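Local coordinates for putative branched chain amino acid ABC transporter, periplasmic amino acid-binding protein (Brucella ovis, PDB 4XFK) that probably serves as the periplasmic substrate-binding component of an ABC transport system for branched-chain and related amino acids, at residues L36-L39 and G40-N43; A281-Y284 and K285-T288; F306-A309 and L310-V313; N321-D324 and I325-I329; K378-T381 and G382-I386. The protein carries 1 engineered substitution. All coordinates share one frame; numbering follows the deposited sequence.

How the contacts relate
Contacts 1 to 4 each lie along about two turns of a different helix, and all four are joined in the order 2-1-3-4 by direct touches. Contact 1 (centre about 13 Å from that of contact 2) meets it through Y37 OH and D283 OD2, 2.6 Å apart, probably a hydrogen bond, and meets contact 3 through I42 CD1 and G307 CA at 3.9 Å. Contacts 3 and 4 lie closest, with centres about 9 Å apart, and pack A309 O against A328 CB at 3.4 Å. Contact 5 stands apart at the end of strand 373-380, in the mixed sheet, its centre about 24 to 27 Å from the others. Sodium ions lie about 10 Å from the L327 side chain and about 12 Å from that of D383.

Contact 1 of 5, residues L36-L39 and G40-N43; sequences LYQL and GKIN
K41 reaches back over the preceding turn to Y37 and Q38 on helix 26-44, the helical link of the beta-alpha-beta unit that joins strands 13-18 and 54-59 in this periplasmic binding protein fold. Its CB starts beside the Q38 side chain, 3.8 Å from Q38 NE2, and the two side chains cross at nearly a right angle. CG then passes 3.4 Å from Y37 O, the carbonyl that also accepts the amide of K41. A bend about CB-CG (chi2 -63°) turns the remainder toward the tyrosine, and beyond it the chain runs straight. CE settles near the hydroxyl end of the ring, 3.5 Å from Y37 CZ. NZ passes the Y37 hydroxyl, and both groups go to D283 on helix 274-288, the lysine by a salt bridge and the tyrosine by a hydrogen bond. One carboxylate oxygen thus draws the two side chains together, and its charge probably steadies the ammonium group.

A separate apolar pair is made by L39, which is buried, and I42. L39 CD2 lies 4.0 Å from I42 CD1, while L39 also packs on I55 of strand 54-59. The stretch is held as regular helix by bonds from the amides of G40, K41, I42 and N43 to the carbonyls four residues earlier. In the last of them, N43 N approaches L39 O at 2.8 Å, and N43 CB lies 3.5 Å from that same oxygen.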
loop_
_atom_site.group_PDB
_atom_site.type_symbol
_atom_site.label_atom_id
_atom_site.label_comp_id
_atom_site.label_asym_id
_atom_site.label_seq_id
_atom_site.Cartn_x
_atom_site.Cartn_y
_atom_site.Cartn_z
ATOM N N LEU A 36 -9.748 -2.911 -11.197
ATOM C CA LEU A 36 -10.590 -2.860 -12.393
ATOM C C LEU A 36 -10.039 -1.838 -13.380
ATOM O O LEU A 36 -10.094 -2.045 -14.585
ATOM C CB LEU A 36 -12.040 -2.538 -12.032
ATOM C CG LEU A 36 -12.744 -3.661 -11.269
ATOM C CD1 LEU A 36 -14.205 -3.314 -11.020
ATOM C CD2 LEU A 36 -12.626 -4.980 -12.004
ATOM N N TYR A 37 -9.496 -0.734 -12.875
ATOM C CA TYR A 37 -8.891 0.256 -13.768
ATOM C C TYR A 37 -7.740 -0.352 -14.577
ATOM O O TYR A 37 -7.728 -0.276 -15.807
ATOM C CB TYR A 37 -8.408 1.485 -12.984
ATOM C CG TYR A 37 -7.624 2.484 -13.810
ATOM C CD1 TYR A 37 -8.264 3.532 -14.466
ATOM C CD2 TYR A 37 -6.239 2.399 -13.906
ATOM C CE1 TYR A 37 -7.542 4.451 -15.213
ATOM C CE2 TYR A 37 -5.511 3.313 -14.647
ATOM C CZ TYR A 37 -6.165 4.335 -15.303
ATOM O OH TYR A 37 -5.429 5.242 -16.035
ATOM N N GLN A 38 -6.764 -0.949 -13.897
ATOM C CA GLN A 38 -5.562 -1.369 -14.609
ATOM C C GLN A 38 -5.722 -2.690 -15.356
ATOM O O GLN A 38 -5.228 -2.834 -16.482
ATOM C CB GLN A 38 -4.332 -1.374 -13.702
ATOM C CG GLN A 38 -3.040 -1.517 -14.493
ATOM C CD GLN A 38 -2.854 -0.414 -15.532
ATOM O OE1 GLN A 38 -3.166 0.747 -15.287
ATOM N NE2 GLN A 38 -2.316 -0.777 -16.688
ATOM N N LEU A 39 -6.408 -3.662 -14.761
ATOM C CA LEU A 39 -6.745 -4.855 -15.529
ATOM C C LEU A 39 -7.677 -4.483 -16.684
ATOM O O LEU A 39 -7.648 -5.113 -17.741
ATOM C CB LEU A 39 -7.370 -5.940 -14.661
ATOM C CG LEU A 39 -6.474 -6.545 -13.581
ATOM C CD1 LEU A 39 -7.182 -7.703 -12.920
ATOM C CD2 LEU A 39 -5.144 -7.003 -14.150
ATOM N N GLY A 40 -8.479 -3.436 -16.498
ATOM C CA GLY A 40 -9.288 -2.921 -17.584
ATOM C C GLY A 40 -8.431 -2.434 -18.737
ATOM O O GLY A 40 -8.765 -2.683 -19.897
ATOM N N LYS A 41 -7.323 -1.754 -18.443
ATOM C CA LYS A 41 -6.414 -1.326 -19.513
ATOM C C LYS A 41 -5.819 -2.529 -20.242
ATOM O O LYS A 41 -5.698 -2.532 -21.466
ATOM C CB LYS A 41 -5.275 -0.449 -18.980
ATOM C CG LYS A 41 -5.713 0.833 -18.290
ATOM C CD LYS A 41 -6.445 1.783 -19.223
ATOM C CE LYS A 41 -6.770 3.098 -18.485
ATOM N NZ LYS A 41 -7.570 4.059 -19.307
ATOM N N ILE A 42 -5.413 -3.545 -19.486
ATOM C CA ILE A 42 -4.863 -4.743 -20.108
ATOM C C ILE A 42 -5.919 -5.400 -20.993
ATOM O O ILE A 42 -5.631 -5.806 -22.120
ATOM C CB ILE A 42 -4.292 -5.745 -19.088
ATOM C CG1 ILE A 42 -3.199 -5.077 -18.245
ATOM C CG2 ILE A 42 -3.730 -6.976 -19.813
ATOM C CD1 ILE A 42 -2.653 -5.960 -17.132
ATOM N N ASN A 43 -7.147 -5.500 -20.498
ATOM C CA ASN A 43 -8.217 -6.086 -21.298
ATOM C C ASN A 43 -8.575 -5.270 -22.544
ATOM O O ASN A 43 -8.854 -5.851 -23.599
ATOM C CB ASN A 43 -9.442 -6.397 -20.428
ATOM C CG ASN A 43 -9.309 -7.729 -19.737
ATOM O OD1 ASN A 43 -8.599 -8.607 -20.234
ATOM N ND2 ASN A 43 -9.977 -7.901 -18.602
#

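Contact 2 of 5, residues A281-Y284 and K285-T288; sequences AEDY and KKVT
T288 folds back onto Y284 one turn earlier, and this pair makes the aromatic contact of the last turns of helix 274-288. The apolar part is a CH-pi contact: T288 CG2 sits over one face of the tyrosine ring, 3.7 Å from its centroid and displaced toward the rim. The ring is swung into place by a first torsion that leaves CG trans to the amide nitrogen (chi1 -167°), and its hydroxyl goes on to bond E296. The ring of Y37, on helix 26-44, meets it with the two planes inclined at about 55°.

Hydrogen bonding is centred on Y284 O, which T288 grips twice. T288 N approaches at 2.8 Å, close to the C=O axis, whereas T288 OG1 donates from 3.0 Å well above the carbonyl plane. OG1 can do this because it stands between the backbone N and C of its own residue (chi1 74°), and the same oxygen bonds H290 N just past the helix. Behind this, the amides of K285, K286 and V287 follow the ordinary i to i-4 pattern.

The electrostatic component is looser. D283 OD1 stays 4.0 Å from K286 NZ, beyond salt-bridge distance, its other oxygen being engaged by helix 26-44. The threonine hydroxyl therefore acts as both donor and acceptor where the helix closes, and the divided carboxylate suggests that K286 adds only a weak electrostatic pull beside the stronger attachment to the neighbouring helix.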
loop_
_atom_site.group_PDB
_atom_site.type_symbol
_atom_site.label_atom_id
_atom_site.label_comp_id
_atom_site.label_asym_id
_atom_site.label_seq_id
_atom_site.Cartn_x
_atom_site.Cartn_y
_atom_site.Cartn_z
ATOM N N ALA A 281 -3.706 11.138 -13.170
ATOM C CA ALA A 281 -4.749 11.546 -12.233
ATOM C C ALA A 281 -6.046 11.816 -12.982
ATOM O O ALA A 281 -7.117 11.372 -12.576
ATOM C CB ALA A 281 -4.320 12.785 -11.447
ATOM N N GLU A 282 -5.948 12.537 -14.094
ATOM C CA GLU A 282 -7.138 12.868 -14.873
ATOM C C GLU A 282 -7.780 11.637 -15.519
ATOM O O GLU A 282 -9.008 11.511 -15.541
ATOM C CB GLU A 282 -6.806 13.922 -15.930
ATOM C CG GLU A 282 -6.470 15.298 -15.350
ATOM C CD GLU A 282 -7.669 15.972 -14.705
ATOM O OE1 GLU A 282 -8.794 15.729 -15.175
ATOM O OE2 GLU A 282 -7.494 16.739 -13.729
ATOM N N ASP A 283 -6.968 10.728 -16.049
ATOM C CA ASP A 283 -7.523 9.537 -16.680
ATOM C C ASP A 283 -8.185 8.632 -15.645
ATOM O O ASP A 283 -9.269 8.086 -15.880
ATOM C CB ASP A 283 -6.460 8.756 -17.450
ATOM C CG ASP A 283 -7.057 7.622 -18.249
ATOM O OD1 ASP A 283 -7.719 7.908 -19.267
ATOM O OD2 ASP A 283 -6.883 6.449 -17.856
ATOM N N TYR A 284 -7.544 8.483 -14.493
ATOM C CA TYR A 284 -8.099 7.661 -13.429
ATOM C C TYR A 284 -9.433 8.226 -12.951
ATOM O O TYR A 284 -10.373 7.477 -12.705
ATOM C CB TYR A 284 -7.100 7.561 -12.273
ATOM C CG TYR A 284 -7.435 6.491 -11.271
ATOM C CD1 TYR A 284 -7.020 5.180 -11.471
ATOM C CD2 TYR A 284 -8.172 6.782 -10.132
ATOM C CE1 TYR A 284 -7.331 4.183 -10.560
ATOM C CE2 TYR A 284 -8.478 5.792 -9.212
ATOM C CZ TYR A 284 -8.055 4.492 -9.438
ATOM O OH TYR A 284 -8.343 3.479 -8.546
ATOM N N LYS A 285 -9.522 9.545 -12.815
ATOM C CA LYS A 285 -10.801 10.160 -12.468
ATOM C C LYS A 285 -11.866 9.943 -13.549
ATOM O O LYS A 285 -13.026 9.689 -13.234
ATOM C CB LYS A 285 -10.637 11.656 -12.159
ATOM C CG LYS A 285 -11.953 12.331 -11.787
ATOM C CD LYS A 285 -11.776 13.771 -11.347
ATOM C CE LYS A 285 -13.112 14.381 -10.939
ATOM N NZ LYS A 285 -12.944 15.766 -10.417
ATOM N N LYS A 286 -11.474 10.041 -14.817
ATOM C CA LYS A 286 -12.408 9.798 -15.911
ATOM C C LYS A 286 -13.030 8.412 -15.800
ATOM O O LYS A 286 -14.230 8.235 -16.016
ATOM C CB LYS A 286 -11.699 9.950 -17.256
ATOM C CG LYS A 286 -12.634 9.910 -18.453
ATOM C CD LYS A 286 -11.917 10.314 -19.732
ATOM C CE LYS A 286 -10.957 9.236 -20.213
ATOM N NZ LYS A 286 -10.576 9.443 -21.644
ATOM N N VAL A 287 -12.210 7.428 -15.449
ATOM C CA VAL A 287 -12.677 6.053 -15.371
ATOM C C VAL A 287 -13.412 5.736 -14.069
ATOM O O VAL A 287 -14.485 5.131 -14.092
ATOM C CB VAL A 287 -11.506 5.060 -15.544
ATOM C CG1 VAL A 287 -11.977 3.628 -15.322
ATOM C CG2 VAL A 287 -10.862 5.219 -16.925
ATOM N N THR A 288 -12.845 6.136 -12.935
ATOM C CA THR A 288 -13.388 5.708 -11.648
ATOM C C THR A 288 -14.320 6.720 -11.005
ATOM O O THR A 288 -15.066 6.374 -10.095
ATOM C CB THR A 288 -12.282 5.430 -10.624
ATOM O OG1 THR A 288 -11.737 6.680 -10.182
ATOM C CG2 THR A 288 -11.192 4.566 -11.231
#

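Contact 3 of 5, residues F306-A309 and L310-V313; sequences FGEA and LKNV
E308 faces both K311 and N312 on the outer side of helix 296-312, and water completes most of its hydrogen bonding. The glutamate folds over the helix with a bend at CB-CG (chi2 70°), which brings OE2 to N312 ND2. That direct bond is long and weak, 3.4 Å, with the carboxylate and amide planes nearly perpendicular at 82°. Water 1 reinforces it, donating to E308 OE2 at 2.8 Å and accepting weakly from the same ND2. OE1 lies 4.5 Å from K311 NZ, too far for a salt bridge, and water 2 spans the gap: it donates to OE1 at 2.6 Å and accepts from the lysine at 3.0 Å. Water 3 makes a second, weaker bridge between these two groups, so each carboxylate oxygen is served by solvent and the charge pair is separated by it.

Along the backbone, L310 N and K311 N bond the carbonyls of F306 and G307 as in any alpha-helix. N312 N departs from this pattern. It reaches A309 O at 2.9 Å, three residues back and from well above the carbonyl plane, while its bond to E308 O is weak.

The apolar side is F306 with L310. L310 CG sits over one face of the ring, displaced toward the rim, and CD1 approaches F306 CE2 to 3.7 Å. F306 continues onto I325 and I329 of helix 322-331. Buried ring and leucine on one side, hydrated charges on the other, make this an amphipathic helix of the kind that flanks the sheets of an alpha/beta periplasmic binding protein.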
loop_
_atom_site.group_PDB
_atom_site.type_symbol
_atom_site.label_atom_id
_atom_site.label_comp_id
_atom_site.label_asym_id
_atom_site.label_seq_id
_atom_site.Cartn_x
_atom_site.Cartn_y
_atom_site.Cartn_z
ATOM N N PHE A 306 3.129 -5.739 -13.611
ATOM C CA PHE A 306 2.597 -7.054 -13.933
ATOM C C PHE A 306 2.245 -7.161 -15.416
ATOM O O PHE A 306 2.583 -8.146 -16.071
ATOM C CB PHE A 306 1.378 -7.340 -13.053
ATOM C CG PHE A 306 0.674 -8.622 -13.382
ATOM C CD1 PHE A 306 1.294 -9.853 -13.190
ATOM C CD2 PHE A 306 -0.613 -8.601 -13.895
ATOM C CE1 PHE A 306 0.637 -11.031 -13.504
ATOM C CE2 PHE A 306 -1.270 -9.775 -14.195
ATOM C CZ PHE A 306 -0.644 -10.985 -14.002
ATOM N N GLY A 307 1.587 -6.141 -15.958
ATOM C CA GLY A 307 1.238 -6.142 -17.367
ATOM C C GLY A 307 2.460 -6.174 -18.265
ATOM O O GLY A 307 2.465 -6.813 -19.322
ATOM N N GLU A 308 3.513 -5.485 -17.844
ATOM C CA GLU A 308 4.761 -5.501 -18.586
ATOM C C GLU A 308 5.368 -6.906 -18.570
ATOM O O GLU A 308 5.839 -7.393 -19.596
ATOM C CB GLU A 308 5.728 -4.463 -18.022
ATOM C CG GLU A 308 7.148 -4.554 -18.560
ATOM C CD GLU A 308 7.280 -4.131 -20.008
ATOM O OE1 GLU A 308 6.316 -3.561 -20.570
ATOM O OE2 GLU A 308 8.363 -4.380 -20.588
ATOM N N ALA A 309 5.337 -7.559 -17.410
ATOM C CA ALA A 309 5.780 -8.946 -17.298
ATOM C C ALA A 309 5.024 -9.854 -18.267
ATOM O O ALA A 309 5.625 -10.685 -18.947
ATOM C CB ALA A 309 5.596 -9.441 -15.880
ATOM N N LEU A 310 3.708 -9.688 -18.343
ATOM C CA LEU A 310 2.901 -10.522 -19.225
ATOM C C LEU A 310 3.329 -10.368 -20.682
ATOM O O LEU A 310 3.339 -11.344 -21.433
ATOM C CB LEU A 310 1.414 -10.195 -19.076
ATOM C CG LEU A 310 0.726 -10.614 -17.773
ATOM C CD1 LEU A 310 -0.762 -10.250 -17.813
ATOM C CD2 LEU A 310 0.919 -12.104 -17.486
ATOM N N LYS A 311 3.700 -9.150 -21.071
ATOM C CA LYS A 311 4.161 -8.899 -22.436
ATOM C C LYS A 311 5.455 -9.645 -22.737
ATOM O O LYS A 311 5.764 -9.910 -23.900
ATOM C CB LYS A 311 4.394 -7.404 -22.669
ATOM C CG LYS A 311 3.151 -6.546 -22.595
ATOM C CD LYS A 311 3.486 -5.081 -22.834
ATOM C CE LYS A 311 2.258 -4.219 -22.650
ATOM N NZ LYS A 311 2.570 -2.784 -22.890
ATOM N N ASN A 312 6.217 -9.968 -21.692
ATOM C CA ASN A 312 7.551 -10.540 -21.865
ATOM C C ASN A 312 7.593 -12.050 -21.716
ATOM O O ASN A 312 8.638 -12.673 -21.915
ATOM C CB ASN A 312 8.546 -9.883 -20.906
ATOM C CG ASN A 312 8.691 -8.399 -21.159
ATOM O OD1 ASN A 312 8.443 -7.924 -22.267
ATOM N ND2 ASN A 312 9.080 -7.657 -20.132
ATOM N N VAL A 313 6.458 -12.641 -21.369
ATOM C CA VAL A 313 6.364 -14.091 -21.285
ATOM C C VAL A 313 6.501 -14.663 -22.688
ATOM O O VAL A 313 5.872 -14.173 -23.628
ATOM C CB VAL A 313 5.033 -14.527 -20.633
ATOM C CG1 VAL A 313 4.820 -16.030 -20.778
ATOM C CG2 VAL A 313 5.021 -14.120 -19.161
HETATM O O HOH W 1 10.527 -4.937 -18.970
HETATM O O HOH W 2 4.058 -2.228 -20.357
HETATM O O HOH W 3 5.967 -2.365 -22.930
#

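Contact 4 of 5, residues N321-D324 and I325-I329; sequences NTTD and IALAI
L327 lies back over the backbone of T323, with CG 3.4 Å from T323 O and CD1 4.3 Å from T323 CG2. The two methyls, one turn apart along the helix, touch only lightly. T323 O is also the acceptor for the amide of L327, at 2.9 Å, so the leucine branch lies beside the bond its own backbone makes. I325 behaves in much the same way toward the start of the helix: its CG1 rests 3.5 Å from N321 O while its amide bonds that oxygen. A326 N and A328 N donate to T322 O and D324 O.

N321 is the N-cap. With its CG trans to the backbone N (chi1 -173°), its side-chain OD1 turns over the first turn and accepts from D324 N at 3.0 Å, with a nearly straight N-H...O angle of 160°. The approach is from well above the amide plane. A second, weak bond comes from T323 N at 2.9 Å, bent to 120°. One oxygen thus takes up two of the amides that have no earlier carbonyl to bond at a helix start. The carboxylate of D324 in this first turn would probably add a favourable interaction with the helix dipole.

The threonine hydroxyls are held outside the turn, T322 by the carbonyl of E109 and T323 by Y130. Helix 322-331 packs on helix 296-312 through I325, A328 and I329, and on strands 111-114 and 131-133 through A326 and I329.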
loop_
_atom_site.group_PDB
_atom_site.type_symbol
_atom_site.label_atom_id
_atom_site.label_comp_id
_atom_site.label_asym_id
_atom_site.label_seq_id
_atom_site.Cartn_x
_atom_site.Cartn_y
_atom_site.Cartn_z
ATOM N N ASN A 321 1.802 -20.544 -17.483
ATOM C CA ASN A 321 2.819 -21.018 -16.558
ATOM C C ASN A 321 3.154 -19.908 -15.578
ATOM O O ASN A 321 3.784 -18.920 -15.941
ATOM C CB ASN A 321 4.056 -21.449 -17.346
ATOM C CG ASN A 321 5.106 -22.103 -16.479
ATOM O OD1 ASN A 321 5.490 -21.574 -15.442
ATOM N ND2 ASN A 321 5.582 -23.269 -16.907
ATOM N N THR A 322 2.731 -20.076 -14.332
ATOM C CA THR A 322 2.922 -19.029 -13.342
ATOM C C THR A 322 4.387 -18.843 -12.950
ATOM O O THR A 322 4.759 -17.777 -12.490
ATOM C CB THR A 322 2.083 -19.278 -12.092
ATOM O OG1 THR A 322 2.324 -20.610 -11.637
ATOM C CG2 THR A 322 0.596 -19.116 -12.395
ATOM N N THR A 323 5.217 -19.868 -13.117
ATOM C CA THR A 323 6.640 -19.701 -12.849
ATOM C C THR A 323 7.253 -18.771 -13.886
ATOM O O THR A 323 8.035 -17.887 -13.546
ATOM C CB THR A 323 7.384 -21.043 -12.813
ATOM O OG1 THR A 323 6.756 -21.876 -11.836
ATOM C CG2 THR A 323 8.852 -20.835 -12.436
ATOM N N ASP A 324 6.872 -18.948 -15.147
ATOM C CA ASP A 324 7.332 -18.052 -16.201
ATOM C C ASP A 324 6.842 -16.629 -15.957
ATOM O O ASP A 324 7.584 -15.674 -16.171
ATOM C CB ASP A 324 6.901 -18.548 -17.587
ATOM C CG ASP A 324 7.593 -19.834 -17.991
ATOM O OD1 ASP A 324 8.687 -20.119 -17.453
ATOM O OD2 ASP A 324 7.044 -20.554 -18.849
ATOM N N ILE A 325 5.604 -16.479 -15.492
ATOM C CA ILE A 325 5.097 -15.148 -15.171
ATOM C C ILE A 325 5.913 -14.535 -14.024
ATOM O O ILE A 325 6.327 -13.380 -14.101
ATOM C CB ILE A 325 3.589 -15.167 -14.829
ATOM C CG1 ILE A 325 2.774 -15.533 -16.078
ATOM C CG2 ILE A 325 3.139 -13.815 -14.268
ATOM C CD1 ILE A 325 1.305 -15.824 -15.801
ATOM N N ALA A 326 6.181 -15.328 -12.994
ATOM C CA ALA A 326 6.961 -14.854 -11.854
ATOM C C ALA A 326 8.349 -14.368 -12.272
ATOM O O ALA A 326 8.797 -13.297 -11.857
ATOM C CB ALA A 326 7.081 -15.951 -10.805
ATOM N N LEU A 327 9.031 -15.153 -13.100
ATOM C CA LEU A 327 10.348 -14.755 -13.587
ATOM C C LEU A 327 10.244 -13.481 -14.418
ATOM O O LEU A 327 11.097 -12.604 -14.329
ATOM C CB LEU A 327 10.994 -15.883 -14.394
ATOM C CG LEU A 327 11.317 -17.138 -13.585
ATOM C CD1 LEU A 327 11.670 -18.295 -14.521
ATOM C CD2 LEU A 327 12.453 -16.882 -12.605
ATOM N N ALA A 328 9.195 -13.371 -15.225
ATOM C CA ALA A 328 9.015 -12.161 -16.018
ATOM C C ALA A 328 8.796 -10.933 -15.119
ATOM O O ALA A 328 9.271 -9.845 -15.436
ATOM C CB ALA A 328 7.868 -12.322 -17.010
ATOM N N ILE A 329 8.106 -11.097 -13.990
ATOM C CA ILE A 329 7.931 -9.972 -13.072
ATOM C C ILE A 329 9.289 -9.553 -12.509
ATOM O O ILE A 329 9.609 -8.371 -12.469
ATOM C CB ILE A 329 6.963 -10.289 -11.914
ATOM C CG1 ILE A 329 5.561 -10.606 -12.439
ATOM C CG2 ILE A 329 6.892 -9.097 -10.949
ATOM C CD1 ILE A 329 4.648 -11.211 -11.377
#

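Contact 5 of 5, residues K378-T381 and G382-I386; sequences KTFT and GDESI. With ACT (acetate ion), chain C.
T381 and E384 exchange hydrogen bonds where strand 373-380 turns into the short helix 382-385. E384 N donates to T381 OG1 at 3.1 Å, and T381 N donates in return to E384 OE1 at 3.0 Å, both fairly straight. The carboxylate oxygen is met on its anti side, 23° out of plane. T381 OG1 can turn toward the helix because chi1 of 65° sets it between N and C of its own residue. S385 tightens the turn further: its OG donates to T381 O at 2.8 Å, and its amide bonds the same oxygen weakly. E384 OE1 also lies near the plane of the F380 ring at its edge, 3.7 Å from CD1, while F380 packs onto helix 138-152.

K378 CG packs over one face of the F380 ring, but its ammonium end is loose by comparison. K378 NZ stops 5.1 Å from E384 OE1, and water 4 joins them, also donating to T379 O. Water 5 links the same ammonium to E384 OE2. T379 OG1 donates to an acetate, probably from the crystallisation liquor, at 2.8 Å from OXT. The reciprocal pair is a capping box, starting helix 382-385 straight after strand 373-380, which pairs antiparallel with strand 350-360.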
loop_
_atom_site.group_PDB
_atom_site.type_symbol
_atom_site.label_atom_id
_atom_site.label_comp_id
_atom_site.label_asym_id
_atom_site.label_seq_id
_atom_site.Cartn_x
_atom_site.Cartn_y
_atom_site.Cartn_z
ATOM N N LYS A 378 9.099 16.624 -1.576
ATOM C CA LYS A 378 10.324 15.841 -1.710
ATOM C C LYS A 378 10.016 14.511 -2.375
ATOM O O LYS A 378 9.104 13.805 -1.959
ATOM C CB LYS A 378 10.973 15.594 -0.340
ATOM C CG LYS A 378 12.188 14.666 -0.364
ATOM C CD LYS A 378 13.344 15.274 -1.149
ATOM C CE LYS A 378 14.557 14.355 -1.145
ATOM N NZ LYS A 378 15.688 14.901 -1.950
ATOM N N THR A 379 10.776 14.169 -3.407
ATOM C CA THR A 379 10.666 12.852 -4.019
ATOM C C THR A 379 11.974 12.106 -3.840
ATOM O O THR A 379 13.041 12.613 -4.192
ATOM C CB THR A 379 10.343 12.933 -5.515
ATOM O OG1 THR A 379 9.037 13.488 -5.689
ATOM C CG2 THR A 379 10.385 11.546 -6.145
ATOM N N PHE A 380 11.888 10.914 -3.267
ATOM C CA PHE A 380 13.037 10.034 -3.154
ATOM C C PHE A 380 13.011 9.062 -4.318
ATOM O O PHE A 380 11.958 8.528 -4.662
ATOM C CB PHE A 380 12.999 9.267 -1.834
ATOM C CG PHE A 380 13.200 10.130 -0.630
ATOM C CD1 PHE A 380 14.465 10.614 -0.315
ATOM C CD2 PHE A 380 12.137 10.453 0.197
ATOM C CE1 PHE A 380 14.664 11.419 0.801
ATOM C CE2 PHE A 380 12.328 11.249 1.324
ATOM C CZ PHE A 380 13.594 11.737 1.624
ATOM N N THR A 381 14.168 8.828 -4.923
ATOM C CA THR A 381 14.262 7.866 -6.019
ATOM C C THR A 381 13.982 6.453 -5.512
ATOM O O THR A 381 13.930 6.210 -4.305
ATOM C CB THR A 381 15.667 7.858 -6.650
ATOM O OG1 THR A 381 16.604 7.397 -5.674
ATOM C CG2 THR A 381 16.062 9.243 -7.133
ATOM N N GLY A 382 13.796 5.520 -6.441
ATOM C CA GLY A 382 13.658 4.115 -6.097
ATOM C C GLY A 382 14.815 3.617 -5.242
ATOM O O GLY A 382 14.611 2.977 -4.212
ATOM N N ASP A 383 16.042 3.941 -5.641
ATOM C CA ASP A 383 17.203 3.532 -4.854
ATOM C C ASP A 383 17.203 4.145 -3.448
ATOM O O ASP A 383 17.611 3.503 -2.478
ATOM C CB ASP A 383 18.500 3.871 -5.591
ATOM C CG ASP A 383 18.762 2.941 -6.764
ATOM O OD1 ASP A 383 18.316 1.776 -6.704
ATOM O OD2 ASP A 383 19.413 3.370 -7.741
ATOM N N GLU A 384 16.744 5.386 -3.340
ATOM C CA GLU A 384 16.658 6.053 -2.050
ATOM C C GLU A 384 15.521 5.515 -1.186
ATOM O O GLU A 384 15.585 5.595 0.043
ATOM C CB GLU A 384 16.512 7.567 -2.241
ATOM C CG GLU A 384 17.781 8.260 -2.737
ATOM C CD GLU A 384 17.553 9.718 -3.120
ATOM O OE1 GLU A 384 16.413 10.072 -3.464
ATOM O OE2 GLU A 384 18.515 10.519 -3.084
ATOM N N SER A 385 14.494 4.958 -1.825
ATOM C CA SER A 385 13.268 4.575 -1.118
ATOM C C SER A 385 13.244 3.133 -0.620
ATOM O O SER A 385 12.789 2.861 0.496
ATOM C CB SER A 385 12.038 4.821 -2.000
ATOM O OG SER A 385 11.903 6.190 -2.330
ATOM N N ILE A 386 13.693 2.203 -1.455
ATOM C CA ILE A 386 13.559 0.793 -1.107
ATOM C C ILE A 386 14.378 0.445 0.140
ATOM O O ILE A 386 15.493 0.943 0.324
ATOM C CB ILE A 386 13.918 -0.124 -2.306
ATOM C CG1 ILE A 386 13.407 -1.545 -2.048
ATOM C CG2 ILE A 386 15.440 -0.087 -2.626
ATOM C CD1 ILE A 386 13.497 -2.457 -3.253
HETATM C C ACT C . 8.374 17.172 -5.650
HETATM O O ACT C . 9.115 18.084 -5.211
HETATM O OXT ACT C . 8.418 16.096 -5.014
HETATM C CH3 ACT C . 7.482 17.360 -6.844
HETATM O O HOH W 4 15.675 12.671 -4.055
HETATM O O HOH W 5 17.809 12.933 -1.494
#